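Local coordinates for protein flavoredoxin (Desulfovibrio vulgaris str. 'Miyazaki F', PDB 2D5M) that binds flavin mononucleotide and probably carries electrons as a small redox flavoprotein of the flavin reductase-like family, at residues P28-A33 and L96-V101; V48-R51 and Y55-R58; A79-I84 and E90-S95. One frame throughout, in Å; residues are numbered along the deposited sequence. Where two conformers were deposited one is given.

Interaction 1 of 3, residues P28-A33 and L96-V101; sequences PNIMAA and LGLTPV. With FMN (flavin mononucleotide), chain E.
The rings of P28 and P100 press together at one end of this contact, their CB atoms 3.6 Å apart and CG of P28 close to CB of P100. The two rings meet at a slant, and their compact, rigid bumps suit a place where two backbones pass without a hydrogen bond between them. Further along, the tip of I30 fits the hollow between two leucine branches: its CD1 lies 4.3 Å from L96 CD1 and 4.4 Å from L98 CD1. F93 of helix 92-96 touches P28, I30 and P100, joining the two ends of the contact. Strand 28-41 belongs to the FMN-binding split barrel of the flavin reductase-like family, and alternation along it turns I30 to this apolar packing and N29 to the cofactor. With CG anti to the backbone N (chi1 -163°), N29 sends ND2 to FMN O3P in a nearly straight bond of 2.9 Å. M31 CB lies 3.4 Å from FMN O5'; its bent chain is modelled in two conformers. A32 meets the ribityl chain through its backbone, its O accepting a 2.7 Å bond from FMN O2', while the small CB packs near FMN C8.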
loop_
_atom_site.group_PDB
_atom_site.type_symbol
_atom_site.label_atom_id
_atom_site.label_comp_id
_atom_site.label_asym_id
_atom_site.label_seq_id
_atom_site.Cartn_x
_atom_site.Cartn_y
_atom_site.Cartn_z
ATOM N N PRO A 28 -18.675 -6.555 -17.407
ATOM C CA PRO A 28 -17.736 -5.808 -16.597
ATOM C C PRO A 28 -17.843 -6.157 -15.127
ATOM O O PRO A 28 -18.931 -6.417 -14.613
ATOM C CB PRO A 28 -18.132 -4.350 -16.855
ATOM C CG PRO A 28 -19.609 -4.430 -17.012
ATOM C CD PRO A 28 -19.864 -5.702 -17.786
ATOM N N ASN A 29 -16.711 -6.118 -14.426
ATOM C CA ASN A 29 -16.662 -6.448 -13.009
ATOM C C ASN A 29 -15.674 -5.536 -12.276
ATOM O O ASN A 29 -14.792 -4.950 -12.891
ATOM C CB ASN A 29 -16.217 -7.888 -12.826
ATOM C CG ASN A 29 -16.523 -8.460 -11.446
ATOM O OD1 ASN A 29 -17.461 -8.008 -10.768
ATOM N ND2 ASN A 29 -15.761 -9.475 -11.053
ATOM N N ILE A 30 -15.884 -5.447 -10.968
ATOM C CA ILE A 30 -14.978 -4.814 -10.052
ATOM C C ILE A 30 -14.953 -5.647 -8.784
ATOM O O ILE A 30 -16.001 -6.149 -8.354
ATOM C CB ILE A 30 -15.386 -3.363 -9.679
ATOM C CG1 ILE A 30 -16.911 -3.187 -9.574
ATOM C CG2 ILE A 30 -14.729 -2.369 -10.633
ATOM C CD1 ILE A 30 -17.401 -1.848 -9.031
ATOM N N MET A 31 -13.765 -5.753 -8.176
ATOM C CA MET A 31 -13.587 -6.339 -6.848
ATOM C C MET A 31 -12.703 -5.432 -6.039
ATOM O O MET A 31 -11.952 -4.632 -6.586
ATOM C CB MET A 31 -13.059 -7.770 -6.891
ATOM C CG MET A 31 -11.725 -7.917 -7.601
ATOM S SD MET A 31 -10.289 -7.494 -6.607
ATOM C CE MET A 31 -10.129 -8.919 -5.532
ATOM N N ALA A 32 -12.774 -5.521 -4.711
ATOM C CA ALA A 32 -11.903 -4.753 -3.835
ATOM C C ALA A 32 -10.612 -5.509 -3.521
ATOM O O ALA A 32 -10.644 -6.722 -3.203
ATOM C CB ALA A 32 -12.625 -4.465 -2.534
ATOM N N ALA A 33 -9.508 -4.803 -3.551
ATOM C CA ALA A 33 -8.188 -5.362 -3.223
ATOM C C ALA A 33 -7.431 -4.366 -2.338
ATOM O O ALA A 33 -7.219 -3.230 -2.743
ATOM C CB ALA A 33 -7.373 -5.675 -4.439
ATOM N N LEU A 96 -24.898 -1.502 -8.445
ATOM C CA LEU A 96 -24.411 -0.303 -7.746
ATOM C C LEU A 96 -24.781 0.974 -8.435
ATOM O O LEU A 96 -24.540 2.051 -7.890
ATOM C CB LEU A 96 -22.901 -0.426 -7.561
ATOM C CG LEU A 96 -22.463 -1.511 -6.573
ATOM C CD1 LEU A 96 -20.955 -1.715 -6.617
ATOM C CD2 LEU A 96 -22.930 -1.219 -5.176
ATOM N N GLY A 97 -25.316 0.893 -9.664
ATOM C CA GLY A 97 -25.598 2.093 -10.449
ATOM C C GLY A 97 -24.348 2.856 -10.841
ATOM O O GLY A 97 -24.344 4.090 -10.839
ATOM N N LEU A 98 -23.270 2.163 -11.152
ATOM C CA LEU A 98 -22.022 2.740 -11.596
ATOM C C LEU A 98 -21.758 2.438 -13.057
ATOM O O LEU A 98 -22.402 1.534 -13.644
ATOM C CB LEU A 98 -20.869 2.159 -10.717
ATOM C CG LEU A 98 -20.948 2.495 -9.250
ATOM C CD1 LEU A 98 -19.834 1.789 -8.489
ATOM C CD2 LEU A 98 -20.828 3.960 -8.992
ATOM N N THR A 99 -20.832 3.154 -13.635
ATOM C CA THR A 99 -20.608 3.136 -15.098
ATOM C C THR A 99 -19.316 2.416 -15.425
ATOM O O THR A 99 -18.225 2.876 -15.018
ATOM C CB THR A 99 -20.512 4.558 -15.622
ATOM O OG1 THR A 99 -21.705 5.291 -15.279
ATOM C CG2 THR A 99 -20.399 4.601 -17.138
ATOM N N PRO A 100 -19.380 1.325 -16.191
ATOM C CA PRO A 100 -18.163 0.622 -16.611
ATOM C C PRO A 100 -17.621 1.263 -17.886
ATOM O O PRO A 100 -18.182 1.062 -18.987
ATOM C CB PRO A 100 -18.672 -0.807 -16.843
ATOM C CG PRO A 100 -20.104 -0.618 -17.298
ATOM C CD PRO A 100 -20.615 0.632 -16.634
ATOM N N VAL A 101 -16.613 2.091 -17.740
ATOM C CA VAL A 101 -16.059 2.827 -18.848
ATOM C C VAL A 101 -14.950 2.013 -19.485
ATOM O O VAL A 101 -13.994 1.633 -18.776
ATOM C CB VAL A 101 -15.491 4.204 -18.399
ATOM C CG1 VAL A 101 -14.881 4.914 -19.553
ATOM C CG2 VAL A 101 -16.582 5.029 -17.729
HETATM N N1 FMN E . -9.608 -10.371 -2.235
HETATM C C2 FMN E . -8.407 -10.675 -2.818
HETATM O O2 FMN E . -8.261 -11.724 -3.461
HETATM N N3 FMN E . -7.339 -9.798 -2.643
HETATM C C4 FMN E . -7.370 -8.645 -1.893
HETATM O O4 FMN E . -6.355 -7.924 -1.789
HETATM C C4A FMN E . -8.603 -8.357 -1.244
HETATM N N5 FMN E . -8.689 -7.268 -0.442
HETATM C C5A FMN E . -9.946 -6.959 0.014
HETATM C C6 FMN E . -10.078 -5.805 0.836
HETATM C C7 FMN E . -11.298 -5.363 1.323
HETATM C C7M FMN E . -11.420 -4.165 2.236
HETATM C C8 FMN E . -12.472 -6.109 0.932
HETATM C C8M FMN E . -13.836 -5.599 1.370
HETATM C C9 FMN E . -12.349 -7.273 0.194
HETATM C C9A FMN E . -11.121 -7.709 -0.276
HETATM N N10 FMN E . -10.934 -8.904 -1.005
HETATM C C10 FMN E . -9.706 -9.207 -1.540
HETATM C "C1'" FMN E . -12.095 -9.799 -1.268
HETATM C "C2'" FMN E . -12.650 -9.649 -2.682
HETATM O "O2'" FMN E . -12.864 -8.280 -3.046
HETATM C "C3'" FMN E . -13.992 -10.384 -2.753
HETATM O "O3'" FMN E . -13.700 -11.797 -2.640
HETATM C "C4'" FMN E . -14.798 -10.106 -4.014
HETATM O "O4'" FMN E . -16.145 -10.579 -3.738
HETATM C "C5'" FMN E . -14.276 -10.783 -5.233
HETATM O "O5'" FMN E . -15.165 -10.441 -6.345
HETATM P P FMN E . -15.136 -11.273 -7.724
HETATM O O1P FMN E . -15.440 -12.742 -7.399
HETATM O O2P FMN E . -13.788 -11.143 -8.391
HETATM O O3P FMN E . -16.263 -10.591 -8.479
#

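Interaction 2 of 3, residues V48-R51 and Y55-R58; sequences VSLR and YTYR. With FMN (flavin mononucleotide), chain E.
L50 meets T56 through methyl groups, CD1 against CG2 at 3.9 Å, where a loop and the start of helix 55-63 close round the FMN of this split barrel. The helix supplies the phosphate site. FMN O1P accepts a hydrogen bond from Y55 N, while FMN O2P is gripped twice by one residue, at 2.9 Å by T56 N and at 2.7 Å by T56 OG1. Two amides at a helix N-terminus suit an anion, and the helix dipole probably adds to the attraction. Threonine serves both sides here, since OG1 turns to the phosphate while CG2, anti to its backbone N, faces L50. The loop reads the pyrimidine edge of the flavin. S49 O accepts from FMN N3 in an almost straight bond of 2.9 Å, R51 N donates to FMN O2, and the arginine chain, bent at chi3 (-64°), folds back so that NH2 reaches both FMN N1 at 3.0 Å and FMN O3'. FMN N1 lies in the guanidinium plane, and the positive charge would probably stabilise negative charge at N1 and O2 of a reduced flavin. In the next shell, S49 OG bonds to C39 O of the second subunit, and Y57 OH is held by E127. The Y57 ring sits against the loop carbonyls, L50 O lying at its edge 3.4 Å from CD1.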
loop_
_atom_site.group_PDB
_atom_site.type_symbol
_atom_site.label_atom_id
_atom_site.label_comp_id
_atom_site.label_asym_id
_atom_site.label_seq_id
_atom_site.Cartn_x
_atom_site.Cartn_y
_atom_site.Cartn_z
ATOM N N VAL A 48 -0.900 -6.850 -7.304
ATOM C CA VAL A 48 -2.162 -7.117 -6.606
ATOM C C VAL A 48 -2.222 -8.616 -6.316
ATOM O O VAL A 48 -2.031 -9.424 -7.222
ATOM C CB VAL A 48 -3.367 -6.673 -7.427
ATOM C CG1 VAL A 48 -4.537 -6.684 -6.444
ATOM C CG2 VAL A 48 -3.228 -5.322 -8.105
ATOM N N SER A 49 -2.470 -8.967 -5.092
ATOM C CA SER A 49 -2.619 -10.372 -4.695
ATOM C C SER A 49 -4.068 -10.747 -4.751
ATOM O O SER A 49 -4.795 -10.358 -3.850
ATOM C CB SER A 49 -2.069 -10.544 -3.282
ATOM O OG SER A 49 -0.698 -10.298 -3.235
ATOM N N LEU A 50 -4.491 -11.488 -5.763
ATOM C CA LEU A 50 -5.866 -11.895 -5.968
ATOM C C LEU A 50 -5.981 -13.400 -5.860
ATOM O O LEU A 50 -5.252 -14.137 -6.509
ATOM C CB LEU A 50 -6.364 -11.448 -7.358
ATOM C CG LEU A 50 -6.252 -9.954 -7.691
ATOM C CD1 LEU A 50 -6.892 -9.576 -9.001
ATOM C CD2 LEU A 50 -6.846 -9.117 -6.529
ATOM N N ARG A 51 -6.919 -13.844 -5.052
ATOM C CA ARG A 51 -7.146 -15.247 -4.840
ATOM C C ARG A 51 -7.766 -15.908 -6.049
ATOM O O ARG A 51 -8.589 -15.360 -6.769
ATOM C CB ARG A 51 -8.069 -15.466 -3.622
ATOM C CG ARG A 51 -7.415 -15.116 -2.315
ATOM C CD ARG A 51 -8.359 -15.067 -1.084
ATOM N NE ARG A 51 -9.255 -13.972 -1.404
ATOM C CZ ARG A 51 -10.506 -14.058 -1.871
ATOM N NH1 ARG A 51 -11.169 -15.194 -1.946
ATOM N NH2 ARG A 51 -11.092 -12.931 -2.231
ATOM N N TYR A 55 -13.739 -14.292 -9.158
ATOM C CA TYR A 55 -14.080 -14.302 -10.600
ATOM C C TYR A 55 -13.070 -13.439 -11.370
ATOM O O TYR A 55 -12.679 -13.728 -12.505
ATOM C CB TYR A 55 -15.516 -13.845 -10.765
ATOM C CG TYR A 55 -16.123 -14.090 -12.122
ATOM C CD1 TYR A 55 -16.236 -15.400 -12.589
ATOM C CD2 TYR A 55 -16.583 -13.088 -12.942
ATOM C CE1 TYR A 55 -16.788 -15.718 -13.808
ATOM C CE2 TYR A 55 -17.159 -13.357 -14.181
ATOM C CZ TYR A 55 -17.251 -14.667 -14.631
ATOM O OH TYR A 55 -17.804 -15.022 -15.839
ATOM N N THR A 56 -12.638 -12.344 -10.749
ATOM C CA THR A 56 -11.660 -11.447 -11.341
ATOM C C THR A 56 -10.371 -12.136 -11.714
ATOM O O THR A 56 -9.788 -11.844 -12.755
ATOM C CB THR A 56 -11.389 -10.301 -10.342
ATOM O OG1 THR A 56 -12.607 -9.566 -10.168
ATOM C CG2 THR A 56 -10.341 -9.351 -10.818
ATOM N N TYR A 57 -9.868 -13.053 -10.970
ATOM C CA TYR A 57 -8.691 -13.843 -11.207
ATOM C C TYR A 57 -8.808 -14.464 -12.593
ATOM O O TYR A 57 -7.886 -14.408 -13.410
ATOM C CB TYR A 57 -8.471 -14.883 -10.091
ATOM C CG TYR A 57 -7.249 -15.758 -10.275
ATOM C CD1 TYR A 57 -6.144 -15.599 -9.494
ATOM C CD2 TYR A 57 -7.178 -16.815 -11.161
ATOM C CE1 TYR A 57 -5.015 -16.391 -9.611
ATOM C CE2 TYR A 57 -6.096 -17.596 -11.317
ATOM C CZ TYR A 57 -5.000 -17.386 -10.531
ATOM O OH TYR A 57 -3.883 -18.211 -10.677
ATOM N N ARG A 58 -9.928 -15.159 -12.797
ATOM C CA ARG A 58 -10.155 -15.831 -14.072
ATOM C C ARG A 58 -10.101 -14.802 -15.188
ATOM O O ARG A 58 -9.424 -15.000 -16.204
ATOM C CB ARG A 58 -11.483 -16.553 -14.057
ATOM C CG ARG A 58 -11.809 -17.194 -15.428
ATOM C CD ARG A 58 -13.123 -17.957 -15.364
ATOM N NE ARG A 58 -13.438 -18.484 -16.683
ATOM C CZ ARG A 58 -14.437 -19.358 -16.895
ATOM N NH1 ARG A 58 -15.171 -19.720 -15.855
ATOM N NH2 ARG A 58 -14.668 -19.810 -18.130
HETATM N N1 FMN E . -9.608 -10.371 -2.235
HETATM C C2 FMN E . -8.407 -10.675 -2.818
HETATM O O2 FMN E . -8.261 -11.724 -3.461
HETATM N N3 FMN E . -7.339 -9.798 -2.643
HETATM C C4 FMN E . -7.370 -8.645 -1.893
HETATM O O4 FMN E . -6.355 -7.924 -1.789
HETATM C C4A FMN E . -8.603 -8.357 -1.244
HETATM N N5 FMN E . -8.689 -7.268 -0.442
HETATM C C5A FMN E . -9.946 -6.959 0.014
HETATM C C6 FMN E . -10.078 -5.805 0.836
HETATM C C7 FMN E . -11.298 -5.363 1.323
HETATM C C7M FMN E . -11.420 -4.165 2.236
HETATM C C8 FMN E . -12.472 -6.109 0.932
HETATM C C8M FMN E . -13.836 -5.599 1.370
HETATM C C9 FMN E . -12.349 -7.273 0.194
HETATM C C9A FMN E . -11.121 -7.709 -0.276
HETATM N N10 FMN E . -10.934 -8.904 -1.005
HETATM C C10 FMN E . -9.706 -9.207 -1.540
HETATM C "C1'" FMN E . -12.095 -9.799 -1.268
HETATM C "C2'" FMN E . -12.650 -9.649 -2.682
HETATM O "O2'" FMN E . -12.864 -8.280 -3.046
HETATM C "C3'" FMN E . -13.992 -10.384 -2.753
HETATM O "O3'" FMN E . -13.700 -11.797 -2.640
HETATM C "C4'" FMN E . -14.798 -10.106 -4.014
HETATM O "O4'" FMN E . -16.145 -10.579 -3.738
HETATM C "C5'" FMN E . -14.276 -10.783 -5.233
HETATM O "O5'" FMN E . -15.165 -10.441 -6.345
HETATM P P FMN E . -15.136 -11.273 -7.724
HETATM O O1P FMN E . -15.440 -12.742 -7.399
HETATM O O2P FMN E . -13.788 -11.143 -8.391
HETATM O O3P FMN E . -16.263 -10.591 -8.479
#

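Interaction 3 of 3, residues A79-I84 and E90-S95; sequences ADYAGI and EDKFAS. With FMN (flavin mononucleotide), chain E.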
loop_
_atom_site.group_PDB
_atom_site.type_symbol
_atom_site.label_atom_id
_atom_site.label_comp_id
_atom_site.label_asym_id
_atom_site.label_seq_id
_atom_site.Cartn_x
_atom_site.Cartn_y
_atom_site.Cartn_z
ATOM N N ALA A 79 -17.646 0.394 -2.865
ATOM C CA ALA A 79 -16.396 -0.326 -2.866
ATOM C C ALA A 79 -16.483 -1.552 -1.966
ATOM O O ALA A 79 -16.036 -2.652 -2.315
ATOM C CB ALA A 79 -15.260 0.598 -2.469
ATOM N N ASP A 80 -17.066 -1.351 -0.776
ATOM C CA ASP A 80 -17.251 -2.467 0.151
ATOM C C ASP A 80 -18.119 -3.560 -0.466
ATOM O O ASP A 80 -17.787 -4.755 -0.365
ATOM C CB ASP A 80 -17.815 -1.936 1.458
ATOM C CG ASP A 80 -17.686 -2.925 2.604
ATOM O OD1 ASP A 80 -16.521 -3.371 2.853
ATOM O OD2 ASP A 80 -18.707 -3.221 3.265
ATOM N N TYR A 81 -19.212 -3.171 -1.120
ATOM C CA TYR A 81 -20.073 -4.124 -1.797
ATOM C C TYR A 81 -19.263 -4.990 -2.754
ATOM O O TYR A 81 -19.428 -6.205 -2.804
ATOM C CB TYR A 81 -21.187 -3.371 -2.537
ATOM C CG TYR A 81 -22.213 -4.218 -3.212
ATOM C CD1 TYR A 81 -23.476 -4.420 -2.620
ATOM C CD2 TYR A 81 -21.996 -4.798 -4.460
ATOM C CE1 TYR A 81 -24.432 -5.181 -3.231
ATOM C CE2 TYR A 81 -22.953 -5.582 -5.073
ATOM C CZ TYR A 81 -24.187 -5.758 -4.438
ATOM O OH TYR A 81 -25.157 -6.534 -5.049
ATOM N N ALA A 82 -18.426 -4.348 -3.549
ATOM C CA ALA A 82 -17.608 -5.048 -4.559
ATOM C C ALA A 82 -16.646 -6.023 -3.922
ATOM O O ALA A 82 -16.169 -6.958 -4.585
ATOM C CB ALA A 82 -16.857 -4.034 -5.424
ATOM N N GLY A 83 -16.303 -5.781 -2.650
ATOM C CA GLY A 83 -15.462 -6.678 -1.839
ATOM C C GLY A 83 -16.187 -7.726 -1.043
ATOM O O GLY A 83 -15.512 -8.512 -0.352
ATOM N N ILE A 84 -17.518 -7.747 -1.072
ATOM C CA ILE A 84 -18.319 -8.755 -0.397
ATOM C C ILE A 84 -18.901 -9.749 -1.371
ATOM O O ILE A 84 -18.905 -10.944 -1.125
ATOM C CB ILE A 84 -19.427 -8.068 0.423
ATOM C CG1 ILE A 84 -18.885 -7.181 1.528
ATOM C CG2 ILE A 84 -20.424 -9.134 0.955
ATOM C CD1 ILE A 84 -19.905 -6.255 2.175
ATOM N N GLU A 90 -23.398 -11.956 -11.262
ATOM C CA GLU A 90 -23.985 -10.662 -10.957
ATOM C C GLU A 90 -23.187 -9.571 -11.662
ATOM O O GLU A 90 -21.951 -9.604 -11.605
ATOM C CB GLU A 90 -23.934 -10.397 -9.457
ATOM C CG GLU A 90 -24.447 -9.012 -9.108
ATOM C CD GLU A 90 -24.487 -8.694 -7.629
ATOM O OE1 GLU A 90 -24.569 -9.560 -6.755
ATOM O OE2 GLU A 90 -24.535 -7.463 -7.360
ATOM N N ASP A 91 -23.883 -8.631 -12.267
ATOM C CA ASP A 91 -23.262 -7.407 -12.792
ATOM C C ASP A 91 -23.329 -6.377 -11.670
ATOM O O ASP A 91 -24.359 -5.769 -11.405
ATOM C CB ASP A 91 -24.007 -6.943 -14.052
ATOM C CG ASP A 91 -23.393 -5.698 -14.659
ATOM O OD1 ASP A 91 -22.738 -4.918 -13.936
ATOM O OD2 ASP A 91 -23.587 -5.498 -15.894
ATOM N N LYS A 92 -22.176 -6.168 -11.035
ATOM C CA LYS A 92 -22.090 -5.243 -9.926
ATOM C C LYS A 92 -22.241 -3.803 -10.345
ATOM O O LYS A 92 -22.663 -2.960 -9.548
ATOM C CB LYS A 92 -20.762 -5.411 -9.183
ATOM C CG LYS A 92 -20.511 -6.732 -8.566
ATOM C CD LYS A 92 -19.170 -6.764 -7.828
ATOM C CE LYS A 92 -18.632 -8.158 -7.804
ATOM N NZ LYS A 92 -17.293 -8.277 -7.212
ATOM N N PHE A 93 -21.866 -3.473 -11.599
ATOM C CA PHE A 93 -22.097 -2.106 -12.072
ATOM C C PHE A 93 -23.592 -1.813 -12.113
ATOM O O PHE A 93 -24.046 -0.725 -11.721
ATOM C CB PHE A 93 -21.473 -1.889 -13.449
ATOM C CG PHE A 93 -19.959 -1.747 -13.415
ATOM C CD1 PHE A 93 -19.401 -0.479 -13.311
ATOM C CD2 PHE A 93 -19.128 -2.847 -13.497
ATOM C CE1 PHE A 93 -18.034 -0.309 -13.298
ATOM C CE2 PHE A 93 -17.735 -2.659 -13.478
ATOM C CZ PHE A 93 -17.208 -1.396 -13.412
ATOM N N ALA A 94 -24.396 -2.780 -12.587
ATOM C CA ALA A 94 -25.816 -2.635 -12.579
ATOM C C ALA A 94 -26.342 -2.537 -11.174
ATOM O O ALA A 94 -27.178 -1.713 -10.849
ATOM C CB ALA A 94 -26.516 -3.824 -13.300
ATOM N N SER A 95 -25.884 -3.406 -10.273
ATOM C CA SER A 95 -26.373 -3.388 -8.896
ATOM C C SER A 95 -26.076 -2.059 -8.187
ATOM O O SER A 95 -26.895 -1.575 -7.407
ATOM C CB SER A 95 -25.701 -4.489 -8.069
ATOM O OG SER A 95 -26.046 -5.724 -8.650
HETATM N N1 FMN E . -9.608 -10.371 -2.235
HETATM C C2 FMN E . -8.407 -10.675 -2.818
HETATM O O2 FMN E . -8.261 -11.724 -3.461
HETATM N N3 FMN E . -7.339 -9.798 -2.643
HETATM C C4 FMN E . -7.370 -8.645 -1.893
HETATM O O4 FMN E . -6.355 -7.924 -1.789
HETATM C C4A FMN E . -8.603 -8.357 -1.244
HETATM N N5 FMN E . -8.689 -7.268 -0.442
HETATM C C5A FMN E . -9.946 -6.959 0.014
HETATM C C6 FMN E . -10.078 -5.805 0.836
HETATM C C7 FMN E . -11.298 -5.363 1.323
HETATM C C7M FMN E . -11.420 -4.165 2.236
HETATM C C8 FMN E . -12.472 -6.109 0.932
HETATM C C8M FMN E . -13.836 -5.599 1.370
HETATM C C9 FMN E . -12.349 -7.273 0.194
HETATM C C9A FMN E . -11.121 -7.709 -0.276
HETATM N N10 FMN E . -10.934 -8.904 -1.005
HETATM C C10 FMN E . -9.706 -9.207 -1.540
HETATM C "C1'" FMN E . -12.095 -9.799 -1.268
HETATM C "C2'" FMN E . -12.650 -9.649 -2.682
HETATM O "O2'" FMN E . -12.864 -8.280 -3.046
HETATM C "C3'" FMN E . -13.992 -10.384 -2.753
HETATM O "O3'" FMN E . -13.700 -11.797 -2.640
HETATM C "C4'" FMN E . -14.798 -10.106 -4.014
HETATM O "O4'" FMN E . -16.145 -10.579 -3.738
HETATM C "C5'" FMN E . -14.276 -10.783 -5.233
HETATM O "O5'" FMN E . -15.165 -10.441 -6.345
HETATM P P FMN E . -15.136 -11.273 -7.724
HETATM O O1P FMN E . -15.440 -12.742 -7.399
HETATM O O2P FMN E . -13.788 -11.143 -8.391
HETATM O O3P FMN E . -16.263 -10.591 -8.479
#
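Y81 and E90 reach each other from opposite directions because each throws its CG anti to the backbone N (chi1 -176° and 176°), and E90 then runs extended to its carboxylate. Y81 OH donates to the syn lone pair of E90 OE2 at 2.6 Å; that oxygen lies in the plane of the tyrosine ring, at its edge, with ring and carboxylate turned 68° apart. The same OE2 takes a second bond of 2.6 Å from S95 OG, which comes from above the carboxylate plane. Two hydroxyls on one oxygen probably limit the rotation of the acid, and the S95 CB packs near Y81 OH. A glutamate suits this position, its long chain spanning from the loop to both hydroxyls. Deeper in, the extended chain of K92 slides past A82, whose small methyl lets it by. Its NZ bonds to I30 O, to FMN O3P at 2.8 Å, to A82 O at 3.1 Å and to Y85 O, four acceptors that must share three hydrogens. G83, bare of any side chain, brings CA to 3.3 Å from FMN O2', and glycine suits this tight place. D91 caps helix 92-96 through OD1, bonding A94 N at 3.0 Å. K92 at the phosphate, with A82 O and G83 CA beside the ribityl chain, forms one wall of the FMN pocket in the split barrel.

All three contacts touch the same FMN, yet by different chemistry. Interaction 1 is apolar between its segments and meets the cofactor from the sheet, whereas interaction 2 is a short local pairing with no hydrogen bond between its segments, the loop binding the pyrimidine edge and the helix the phosphate. Interaction 3 is the only one joined by side-chain hydrogen bonds across its segments. All are partly buried: no exposed residue touches in interaction 1, but R51 in interaction 2 and S95 in interaction 3 are exposed. Interactions 1 and 3 share helix 92-96, their centres about 6 Å apart, with L98 N probably bonded to F93 O; interaction 2, centred about 15 Å from both, touches interaction 1 through N29 and T56.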